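PDB 2J43: spydx from Streptococcus pyogenes, which binds glycogen and related alpha-glucans through this pair of family 41 carbohydrate-binding modules, part of a cell-wall pullulanase that probably hydrolyses alpha-1,6-glucosidic linkages. Local coordinates for residues A[170-175]-A[189-194]; A[112-117]-A[200-205]; A[34-39]-A[68-73]; A[27-32]-A[55-60]. One frame throughout, in Å; residues are numbered along the deposited sequence.

Overall arrangement
A tandem of carbohydrate-binding modules illustrates how modules of one fold are held by different means: strand pairing in contacts 1 and 2, loop-to-strand contacts in 3 and 4. Contacts 3 and 4 belong to the N-terminal module, contacts 1 and 2 to the C-terminal one. Within the latter, contact 1 is nested along the chain inside the loop closed by contact 2; their centres lie 11 Å apart and their side chains meet in one core, as where Phe193 CZ touches Val202 CG1 at 3.5 Å. In the N-terminal module, contacts 3 and 4 alternate along the chain, with centres 13 Å apart. The two pairs remain separate: nearest atoms of contacts 2 and 3 are about 17 Å apart.

Contact 1 of 4, residues A[170-175]-A[189-194]; sequences IGFLIL and KDYLFK
Strand 191-193 runs antiparallel to strand 170-175 at 4.8 Å between their axes, and Ile170 with Phe193 and Phe172 with Tyr191 form hydrogen-bonded pairs on either side of the non-hydrogen-bonded pair Gly171 and Leu192. All four backbone bonds of the two outer pairs are made, the Ile170 N to Phe193 O bond measuring 2.9 Å. Between them Gly171 brings its CA within 3.2 Å of Tyr191 O in a CA-H...O contact, while Leu192 CD1 lies by the same glycine.

The principal side-chain meeting is that of Phe172 and Tyr191. Phe172 holds CG between its backbone N and carbonyl carbon (chi1 65°), a torsion that brings the ring face against Tyr191 CB, which sits over the ring centre, 3.6 Å from the Phe172 centroid, as a CH-pi contact. The two rings are nearly parallel, with planes at 23°, but are slid so far apart that they barely overlap. Tyr191 CD2 instead rests against Phe172 CE1 at 3.6 Å. Farther along, Ile174 CG1 approaches Tyr191 CE2, and Leu173 CD1 reaches back to Lys189 O at 3.3 Å. The phenol oxygen is engaged beyond this pair, bonded to Asp208 O. With Ile116 and Val204 also against Phe172, the arrangement is that of an edge strand closing the hydrophobic core of a beta-sandwich carbohydrate-binding module.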
# COMPACT_ATOMS: atom_id res chain seq x y z
N ILE A 170 -6.52 5.04 -16.90
CA ILE A 170 -5.70 6.26 -16.89
C ILE A 170 -4.43 5.98 -17.66
O ILE A 170 -3.94 4.87 -17.67
CB ILE A 170 -5.37 6.73 -15.42
CG1 ILE A 170 -4.56 8.04 -15.39
CG2 ILE A 170 -4.55 5.70 -14.67
CD1 ILE A 170 -4.29 8.53 -13.95
N GLY A 171 -3.92 7.02 -18.31
CA GLY A 171 -2.62 6.97 -18.92
C GLY A 171 -1.82 8.10 -18.31
O GLY A 171 -2.35 9.14 -17.91
N PHE A 172 -0.53 7.86 -18.24
CA PHE A 172 0.38 8.88 -17.76
C PHE A 172 1.81 8.62 -18.23
O PHE A 172 2.17 7.57 -18.76
CB PHE A 172 0.29 9.00 -16.22
CG PHE A 172 0.73 7.79 -15.46
CD1 PHE A 172 2.05 7.65 -14.99
CD2 PHE A 172 -0.16 6.78 -15.19
CE1 PHE A 172 2.42 6.52 -14.27
CE2 PHE A 172 0.24 5.67 -14.43
CZ PHE A 172 1.52 5.57 -14.00
N LEU A 173 2.65 9.64 -18.05
CA LEU A 173 4.04 9.52 -18.41
C LEU A 173 4.85 10.36 -17.47
O LEU A 173 4.40 11.40 -17.05
CB LEU A 173 4.28 9.96 -19.85
CG LEU A 173 5.57 9.48 -20.48
CD1 LEU A 173 5.80 7.97 -20.53
CD2 LEU A 173 5.76 10.05 -21.93
N ILE A 174 6.03 9.89 -17.11
CA ILE A 174 6.91 10.73 -16.27
C ILE A 174 7.83 11.53 -17.18
O ILE A 174 8.53 10.95 -18.05
CB ILE A 174 7.76 9.90 -15.31
CG1 ILE A 174 6.93 8.91 -14.51
CG2 ILE A 174 8.55 10.82 -14.35
CD1 ILE A 174 5.82 9.54 -13.67
N LEU A 175 7.86 12.84 -16.98
CA LEU A 175 8.65 13.77 -17.79
C LEU A 175 9.78 14.40 -17.03
O LEU A 175 9.70 14.59 -15.81
CB LEU A 175 7.75 14.90 -18.29
CG LEU A 175 6.44 14.52 -18.97
CD1 LEU A 175 5.73 15.78 -19.52
CD2 LEU A 175 6.71 13.48 -20.04
N LYS A 189 7.47 4.79 -23.35
CA LYS A 189 6.20 4.11 -23.47
C LYS A 189 5.25 4.65 -22.44
O LYS A 189 5.56 4.72 -21.26
CB LYS A 189 6.39 2.60 -23.32
CG LYS A 189 6.73 1.87 -24.65
CD LYS A 189 7.51 0.57 -24.40
CE LYS A 189 8.87 0.50 -25.14
NZ LYS A 189 9.97 0.27 -24.13
N ASP A 190 4.07 4.98 -22.90
CA ASP A 190 3.01 5.45 -22.03
C ASP A 190 2.67 4.41 -20.97
O ASP A 190 2.52 3.21 -21.29
CB ASP A 190 1.77 5.67 -22.83
CG ASP A 190 1.82 6.93 -23.71
OD1 ASP A 190 2.68 7.82 -23.50
OD2 ASP A 190 0.93 7.11 -24.58
N TYR A 191 2.51 4.86 -19.74
CA TYR A 191 1.99 3.99 -18.68
C TYR A 191 0.49 3.96 -18.74
O TYR A 191 -0.15 4.98 -18.81
CB TYR A 191 2.38 4.54 -17.32
CG TYR A 191 3.83 4.52 -17.03
CD1 TYR A 191 4.47 3.35 -16.78
CD2 TYR A 191 4.57 5.70 -16.99
CE1 TYR A 191 5.82 3.30 -16.49
CE2 TYR A 191 5.88 5.70 -16.69
CZ TYR A 191 6.55 4.51 -16.46
OH TYR A 191 7.89 4.56 -16.20
N LEU A 192 -0.08 2.76 -18.64
CA LEU A 192 -1.52 2.60 -18.68
C LEU A 192 -1.95 1.81 -17.45
O LEU A 192 -1.29 0.84 -17.07
CB LEU A 192 -1.90 1.82 -19.95
CG LEU A 192 -2.67 2.55 -21.07
CD1 LEU A 192 -2.29 4.05 -21.28
CD2 LEU A 192 -2.55 1.75 -22.40
N PHE A 193 -3.03 2.24 -16.82
CA PHE A 193 -3.56 1.53 -15.65
C PHE A 193 -5.05 1.47 -15.67
O PHE A 193 -5.72 2.46 -15.81
CB PHE A 193 -3.07 2.19 -14.35
CG PHE A 193 -3.39 1.40 -13.11
CD1 PHE A 193 -2.71 0.21 -12.84
CD2 PHE A 193 -4.34 1.85 -12.22
CE1 PHE A 193 -3.03 -0.52 -11.70
CE2 PHE A 193 -4.64 1.13 -11.07
CZ PHE A 193 -3.97 -0.05 -10.81
N LYS A 194 -5.60 0.27 -15.46
CA LYS A 194 -7.05 0.09 -15.51
C LYS A 194 -7.60 -0.80 -14.39
O LYS A 194 -8.64 -1.42 -14.57
CB LYS A 194 -7.44 -0.50 -16.88
CG LYS A 194 -6.76 -1.81 -17.24
CD LYS A 194 -7.63 -2.69 -18.14
CE LYS A 194 -7.58 -2.30 -19.60
NZ LYS A 194 -8.15 -3.40 -20.48

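Contact 2 of 4, residues A[112-117]-A[200-205]; sequences GYLRIN and TQVFVK
Arg115 and Asn117 carry the backbone bonding on one strand, alternating with Thr200, Val202 and Val204 on the other. Arg115 N donates to Thr200 O and Val202 N to Arg115 O, the latter at 2.9 Å with an N-H...O angle of 171°; Asn117 N then gives to Val202 O, and Asn117 O receives Val204 N. This is the staggered pattern of parallel strands, here crossing at 22°.

A further polar bond comes from a side chain. Asn117 ND2 also reaches Val202 O at 2.9 Å, so that this carbonyl oxygen is gripped twice by one residue, with the backbone and amide donors approaching from opposite faces of the carbonyl plane. The oxygen lies almost in the amide plane of Asn117, which favours a well-directed bond and should restrain rotation of the amide. Asn117 CG stands anti to its carbonyl carbon (chi1 -64°), which carries Asn117 ND2 over one face of the Phe203 ring, 3.4 Å from Phe203 CE1.

The pairing joins the first strand of the C-terminal module to its last: 201-205, an outermost strand, pairs in parallel with 113-119, in an otherwise antiparallel sheet of the beta-sandwich.

Apolar contacts gather on the opposite face of the sheet. Val202 CG2 is approached by Leu114 CD2 at 3.9 Å and by Ile116 CG1 at 4.0 Å; Leu114 crosses the valine at about a right angle, whereas Ile116 lies alongside it. Ile116 CG2 is also 4.4 Å from Val204 CG2.

The guanidinium finds its partners outside the pair: Arg115 NE forms a salt bridge with Asp160 OD1, and Tyr158 makes a cation-pi contact.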
# COMPACT_ATOMS: atom_id res chain seq x y z
N GLY A 112 -11.82 8.10 -5.55
CA GLY A 112 -11.89 9.04 -6.66
C GLY A 112 -10.58 9.73 -7.00
O GLY A 112 -10.53 10.69 -7.79
N TYR A 113 -9.50 9.26 -6.38
CA TYR A 113 -8.17 9.75 -6.71
C TYR A 113 -7.26 8.54 -6.96
O TYR A 113 -7.51 7.45 -6.46
CB TYR A 113 -7.60 10.58 -5.54
CG TYR A 113 -8.25 11.94 -5.30
CD1 TYR A 113 -7.56 13.11 -5.61
CD2 TYR A 113 -9.52 12.05 -4.71
CE1 TYR A 113 -8.13 14.38 -5.35
CE2 TYR A 113 -10.10 13.32 -4.47
CZ TYR A 113 -9.39 14.47 -4.79
OH TYR A 113 -9.92 15.74 -4.55
N LEU A 114 -6.23 8.71 -7.79
CA LEU A 114 -5.18 7.72 -7.92
C LEU A 114 -3.90 8.46 -7.51
O LEU A 114 -3.60 9.51 -8.05
CB LEU A 114 -5.05 7.20 -9.35
CG LEU A 114 -4.03 6.07 -9.54
CD1 LEU A 114 -4.43 4.81 -8.78
CD2 LEU A 114 -3.67 5.70 -11.00
N ARG A 115 -3.15 7.94 -6.53
CA ARG A 115 -1.77 8.41 -6.31
C ARG A 115 -0.78 7.69 -7.22
O ARG A 115 -0.73 6.45 -7.24
CB ARG A 115 -1.33 8.17 -4.86
CG ARG A 115 0.08 8.67 -4.58
CD ARG A 115 0.44 8.82 -3.12
NE ARG A 115 -0.38 9.78 -2.42
CZ ARG A 115 -0.26 10.07 -1.12
NH1 ARG A 115 0.63 9.44 -0.37
NH2 ARG A 115 -1.04 11.01 -0.58
N ILE A 116 0.02 8.48 -7.95
CA ILE A 116 1.11 7.97 -8.74
C ILE A 116 2.39 8.24 -7.98
O ILE A 116 2.77 9.38 -7.77
CB ILE A 116 1.13 8.65 -10.11
CG1 ILE A 116 -0.16 8.30 -10.87
CG2 ILE A 116 2.43 8.26 -10.85
CD1 ILE A 116 -0.37 9.07 -12.20
N ASN A 117 3.06 7.19 -7.55
CA ASN A 117 4.33 7.26 -6.86
C ASN A 117 5.45 6.98 -7.86
O ASN A 117 5.34 6.03 -8.67
CB ASN A 117 4.40 6.17 -5.77
CG ASN A 117 3.40 6.34 -4.69
OD1 ASN A 117 3.63 7.12 -3.76
ND2 ASN A 117 2.22 5.65 -4.80
N THR A 200 -5.80 2.48 -5.16
CA THR A 200 -5.73 3.93 -5.10
C THR A 200 -4.31 4.43 -4.99
O THR A 200 -4.12 5.65 -5.04
CB THR A 200 -6.38 4.40 -3.75
OG1 THR A 200 -5.75 3.73 -2.62
CG2 THR A 200 -7.87 4.04 -3.63
N GLN A 201 -3.30 3.57 -4.99
CA GLN A 201 -1.96 3.88 -5.47
C GLN A 201 -1.36 2.96 -6.49
O GLN A 201 -1.66 1.76 -6.51
CB GLN A 201 -1.05 3.86 -4.20
CG GLN A 201 -1.55 4.72 -3.03
CD GLN A 201 -0.52 5.01 -1.95
OE1 GLN A 201 -0.82 4.93 -0.70
NE2 GLN A 201 0.66 5.36 -2.36
N VAL A 202 -0.51 3.54 -7.34
CA VAL A 202 0.37 2.84 -8.22
C VAL A 202 1.80 3.31 -8.06
O VAL A 202 2.10 4.36 -7.45
CB VAL A 202 -0.10 2.90 -9.69
CG1 VAL A 202 -1.50 2.28 -9.85
CG2 VAL A 202 -0.06 4.31 -10.22
N PHE A 203 2.72 2.53 -8.61
CA PHE A 203 4.12 2.67 -8.35
C PHE A 203 4.88 2.47 -9.63
O PHE A 203 4.71 1.45 -10.31
CB PHE A 203 4.57 1.65 -7.29
CG PHE A 203 3.76 1.73 -6.04
CD1 PHE A 203 4.20 2.45 -4.97
CD2 PHE A 203 2.52 1.15 -5.98
CE1 PHE A 203 3.37 2.60 -3.83
CE2 PHE A 203 1.71 1.27 -4.86
CZ PHE A 203 2.15 2.00 -3.79
N VAL A 204 5.66 3.48 -10.00
CA VAL A 204 6.58 3.41 -11.14
C VAL A 204 7.96 3.84 -10.73
O VAL A 204 8.15 4.49 -9.69
CB VAL A 204 6.10 4.24 -12.38
CG1 VAL A 204 4.91 3.55 -13.08
CG2 VAL A 204 5.78 5.62 -11.99
N LYS A 205 8.98 3.39 -11.46
CA LYS A 205 10.34 3.69 -11.09
C LYS A 205 11.30 3.85 -12.28
O LYS A 205 11.06 3.23 -13.32
CB LYS A 205 10.91 2.57 -10.20
CG LYS A 205 10.84 1.16 -10.79
CD LYS A 205 11.53 0.15 -9.82
CE LYS A 205 11.46 -1.26 -10.30
NZ LYS A 205 12.28 -1.55 -11.53

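Contact 3 of 4, residues A[34-39]-A[68-73]; sequences KDWPNG and SYLINN
Trp36 and Pro37, on the loop between strands 21-27 and 41-42, lean against Leu70 and Asn72 of strand 66-73, an inner strand of the antiparallel sheet in the N-terminal beta-sandwich module. The peptide bond before Pro37 is cis, a turn of the chain that sets the proline beside its own tryptophan: Pro37 CB lies over the same indole face that Asn72 ND2 approaches, both offset toward the rim. Trp36 has CG opposite its backbone N (chi1 179°), which brings the six-membered part of the indole against Leu70 and Asn72. There Asn72 ND2 stands above the face, 3.5 Å from Trp36 CZ3, with the amide plane turned 74° from the ring. Leu70 meets the indole differently, Leu70 CD1 lying at the edge, in the ring plane, 3.8 Å from Trp36 CH2. Around them, Trp24 packs edge-to-face with Trp36, and Gly76 O takes a weak bond from the indole NE1. In Asn72, chi1 of 68° places CG between the backbone N and carbonyl carbon, presenting the amide to the loop. Asn72 ND2 donates to Pro37 O at 3.1 Å, in the carbonyl plane and on a lone pair, though the oxygen is tilted from the amide plane.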
# COMPACT_ATOMS: atom_id res chain seq x y z
N LYS A 34 -0.63 -20.35 20.43
CA LYS A 34 -1.00 -21.61 21.01
C LYS A 34 -1.83 -21.38 22.26
O LYS A 34 -1.81 -20.29 22.84
CB LYS A 34 0.24 -22.47 21.28
CG LYS A 34 1.16 -21.96 22.26
CD LYS A 34 2.44 -22.88 22.32
CE LYS A 34 3.32 -22.57 23.54
NZ LYS A 34 4.76 -22.97 23.30
N ASP A 35 -2.58 -22.39 22.65
CA ASP A 35 -3.46 -22.35 23.81
C ASP A 35 -4.61 -21.37 23.67
O ASP A 35 -4.62 -20.26 24.24
CB ASP A 35 -2.69 -22.10 25.12
CG ASP A 35 -3.50 -22.52 26.35
OD1 ASP A 35 -4.69 -22.89 26.23
OD2 ASP A 35 -3.03 -22.47 27.49
N TRP A 36 -5.64 -21.79 22.92
CA TRP A 36 -6.77 -20.93 22.65
C TRP A 36 -7.56 -20.57 23.91
O TRP A 36 -7.83 -21.49 24.69
CB TRP A 36 -7.72 -21.62 21.64
CG TRP A 36 -8.90 -20.85 21.32
CD1 TRP A 36 -10.16 -21.00 21.86
CD2 TRP A 36 -9.02 -19.87 20.31
NE1 TRP A 36 -11.02 -20.11 21.29
CE2 TRP A 36 -10.36 -19.44 20.29
CE3 TRP A 36 -8.12 -19.28 19.41
CZ2 TRP A 36 -10.81 -18.44 19.44
CZ3 TRP A 36 -8.58 -18.32 18.56
CH2 TRP A 36 -9.90 -17.91 18.56
N PRO A 37 -8.00 -19.33 24.10
CA PRO A 37 -7.75 -18.14 23.29
C PRO A 37 -6.63 -17.27 23.85
O PRO A 37 -6.22 -16.31 23.22
CB PRO A 37 -9.10 -17.40 23.36
CG PRO A 37 -9.55 -17.65 24.80
CD PRO A 37 -9.04 -19.04 25.10
N ASN A 38 -6.13 -17.64 25.00
CA ASN A 38 -5.31 -16.66 25.76
C ASN A 38 -3.89 -16.54 25.22
O ASN A 38 -3.20 -15.52 25.48
CB ASN A 38 -5.32 -16.99 27.24
CG ASN A 38 -6.70 -16.81 27.87
OD1 ASN A 38 -7.53 -15.99 27.40
ND2 ASN A 38 -6.94 -17.53 28.94
N GLY A 39 -3.45 -17.49 24.39
CA GLY A 39 -2.17 -17.39 23.73
C GLY A 39 -2.03 -16.34 22.65
O GLY A 39 -0.94 -16.19 22.11
N SER A 68 -1.61 -15.84 8.42
CA SER A 68 -2.99 -15.89 8.73
C SER A 68 -3.19 -15.34 10.14
O SER A 68 -2.33 -15.40 11.00
CB SER A 68 -3.54 -17.31 8.63
OG SER A 68 -3.42 -17.80 7.27
N TYR A 69 -4.40 -14.86 10.37
CA TYR A 69 -4.70 -14.22 11.63
C TYR A 69 -6.20 -14.13 11.87
O TYR A 69 -7.06 -14.25 10.96
CB TYR A 69 -4.09 -12.79 11.73
CG TYR A 69 -4.88 -11.80 10.93
CD1 TYR A 69 -5.90 -11.03 11.51
CD2 TYR A 69 -4.65 -11.68 9.56
CE1 TYR A 69 -6.65 -10.18 10.70
CE2 TYR A 69 -5.40 -10.77 8.77
CZ TYR A 69 -6.38 -10.06 9.36
OH TYR A 69 -7.15 -9.22 8.57
N LEU A 70 -6.52 -13.88 13.13
CA LEU A 70 -7.86 -13.50 13.52
C LEU A 70 -7.75 -12.64 14.77
O LEU A 70 -6.72 -12.65 15.42
CB LEU A 70 -8.76 -14.71 13.76
CG LEU A 70 -8.33 -15.64 14.89
CD1 LEU A 70 -8.91 -15.12 16.20
CD2 LEU A 70 -8.77 -17.09 14.68
N ILE A 71 -8.83 -11.94 15.08
CA ILE A 71 -8.94 -11.16 16.32
C ILE A 71 -9.93 -11.91 17.18
O ILE A 71 -11.07 -12.18 16.76
CB ILE A 71 -9.41 -9.68 16.08
CG1 ILE A 71 -8.36 -8.94 15.26
CG2 ILE A 71 -9.65 -8.94 17.42
CD1 ILE A 71 -8.72 -7.55 14.90
N ASN A 72 -9.53 -12.23 18.40
CA ASN A 72 -10.38 -12.93 19.35
C ASN A 72 -10.57 -12.09 20.59
O ASN A 72 -10.07 -10.97 20.65
CB ASN A 72 -9.85 -14.34 19.71
CG ASN A 72 -8.53 -14.37 20.53
OD1 ASN A 72 -8.15 -13.37 21.11
ND2 ASN A 72 -7.92 -15.57 20.70
N ASN A 73 -11.37 -12.61 21.50
CA ASN A 73 -11.46 -12.04 22.83
C ASN A 73 -11.27 -13.09 23.88
O ASN A 73 -11.09 -14.28 23.60
CB ASN A 73 -12.75 -11.25 23.00
CG ASN A 73 -13.99 -12.14 22.94
OD1 ASN A 73 -13.90 -13.36 23.09
ND2 ASN A 73 -15.14 -11.50 22.73

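Contact 4 of 4, residues A[27-32]-A[55-60]; sequences GDVDQP and LDVPLA
Two backbone bonds flank Val29 and tie it close to Leu59: Ala60 N gives to Asp28 O, and Asp30 N gives to Pro58 O, each at 3.0 Å and the second almost straight, at 177°. In both cases the donor comes from above the carbonyl plane, not onto a lone pair. The backbones lie close, the CA atoms of Val29 and Leu59 being 4.0 Å apart.

The packed side is that of the Val29 side chain, where Val29 CG1 meets Val57 CG1 at 3.9 Å, the two side chains approaching at a slant. Leu59 keeps CG opposite its carbonyl carbon (chi1 -65°) and its CD2 comes to 3.7 Å from Asp28 O. Val67 of strand 66-73 touches both Val29 and Leu59, so this side continues into the apolar interior between the sheets.

Here the chain leaving strand 21-27 is joined through the single bridge of Val29 with Leu59 to the chain of strand 53-58, linking the two sheets of the N-terminal beta-sandwich module. Asp28 is the centre of an inverse gamma turn, and its carboxylate OD2 accepts bonds from the backbone N atoms of Gln65 and Gln66, which join the turn to the start of strand 66-73.

The other side is looser and watered. Asp30 CB rests on Pro58 CB at 3.8 Å and is 3.5 Å from Leu59 O, but beyond it the chain departs from strand 53-58. A water links the two chains there, accepting from Gln31 N at 2.9 Å and donating to Pro58 O, the same oxygen that binds Asp30 N.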
# COMPACT_ATOMS: atom_id res chain seq x y z
N GLY A 27 0.53 -19.56 10.13
CA GLY A 27 1.27 -19.42 8.90
C GLY A 27 2.72 -19.03 9.18
O GLY A 27 3.33 -19.49 10.13
N ASP A 28 3.25 -18.17 8.32
CA ASP A 28 4.70 -17.91 8.29
C ASP A 28 5.10 -16.83 9.29
O ASP A 28 5.79 -15.88 8.96
CB ASP A 28 5.13 -17.55 6.86
CG ASP A 28 4.92 -18.69 5.90
OD1 ASP A 28 5.08 -19.87 6.31
OD2 ASP A 28 4.58 -18.50 4.73
N VAL A 29 4.67 -17.01 10.52
CA VAL A 29 5.00 -16.17 11.65
C VAL A 29 6.07 -16.90 12.49
O VAL A 29 6.22 -18.13 12.37
CB VAL A 29 3.73 -15.80 12.49
CG1 VAL A 29 2.77 -14.99 11.67
CG2 VAL A 29 3.01 -17.00 13.03
N ASP A 30 6.81 -16.13 13.28
CA ASP A 30 7.88 -16.68 14.11
C ASP A 30 7.34 -17.62 15.17
O ASP A 30 7.90 -18.69 15.42
CB ASP A 30 8.69 -15.55 14.71
CG ASP A 30 9.91 -16.05 15.45
OD1 ASP A 30 10.67 -16.78 14.81
OD2 ASP A 30 10.12 -15.80 16.61
N GLN A 31 6.23 -17.25 15.79
CA GLN A 31 5.67 -18.01 16.90
C GLN A 31 4.14 -18.07 16.74
O GLN A 31 3.43 -17.24 17.25
CB GLN A 31 6.03 -17.32 18.23
CG GLN A 31 7.56 -17.27 18.43
CD GLN A 31 8.23 -18.60 18.78
OE1 GLN A 31 9.47 -18.70 18.64
NE2 GLN A 31 7.46 -19.60 19.26
N PRO A 32 3.65 -19.10 16.05
CA PRO A 32 2.20 -19.27 15.95
C PRO A 32 1.58 -19.31 17.32
O PRO A 32 2.15 -19.83 18.29
CB PRO A 32 2.06 -20.61 15.24
CG PRO A 32 3.26 -20.63 14.39
CD PRO A 32 4.35 -20.16 15.30
N LEU A 55 0.13 -3.09 15.17
CA LEU A 55 0.75 -4.10 15.99
C LEU A 55 1.75 -4.87 15.10
O LEU A 55 1.36 -5.28 13.99
CB LEU A 55 -0.35 -4.98 16.57
CG LEU A 55 0.05 -6.05 17.55
CD1 LEU A 55 0.94 -5.55 18.68
CD2 LEU A 55 -1.24 -6.64 18.08
N ASP A 56 2.99 -5.04 15.55
CA ASP A 56 4.05 -5.72 14.82
C ASP A 56 4.08 -7.19 15.17
O ASP A 56 4.09 -7.56 16.36
CB ASP A 56 5.41 -5.14 15.13
CG ASP A 56 5.58 -3.74 14.62
OD1 ASP A 56 4.77 -3.29 13.76
OD2 ASP A 56 6.44 -2.98 15.07
N VAL A 57 4.02 -8.03 14.14
CA VAL A 57 3.96 -9.48 14.28
C VAL A 57 5.30 -10.05 13.77
O VAL A 57 5.59 -9.95 12.59
CB VAL A 57 2.84 -10.11 13.47
CG1 VAL A 57 2.85 -11.64 13.64
CG2 VAL A 57 1.44 -9.55 13.88
N PRO A 58 6.13 -10.64 14.63
CA PRO A 58 7.35 -11.27 14.16
C PRO A 58 7.06 -12.37 13.15
O PRO A 58 6.18 -13.20 13.34
CB PRO A 58 7.97 -11.85 15.46
CG PRO A 58 7.43 -10.98 16.52
CD PRO A 58 6.00 -10.74 16.10
N LEU A 59 7.83 -12.36 12.07
CA LEU A 59 7.68 -13.32 10.98
C LEU A 59 8.71 -14.44 11.01
O LEU A 59 9.73 -14.31 11.64
CB LEU A 59 7.77 -12.63 9.62
CG LEU A 59 6.68 -11.62 9.30
CD1 LEU A 59 6.94 -10.99 7.95
CD2 LEU A 59 5.26 -12.28 9.36
N ALA A 60 8.41 -15.51 10.33
CA ALA A 60 9.28 -16.68 10.30
C ALA A 60 10.65 -16.30 9.77
O ALA A 60 10.77 -15.51 8.85
CB ALA A 60 8.68 -17.73 9.46
O HOH W 1 5.24 -14.55 15.58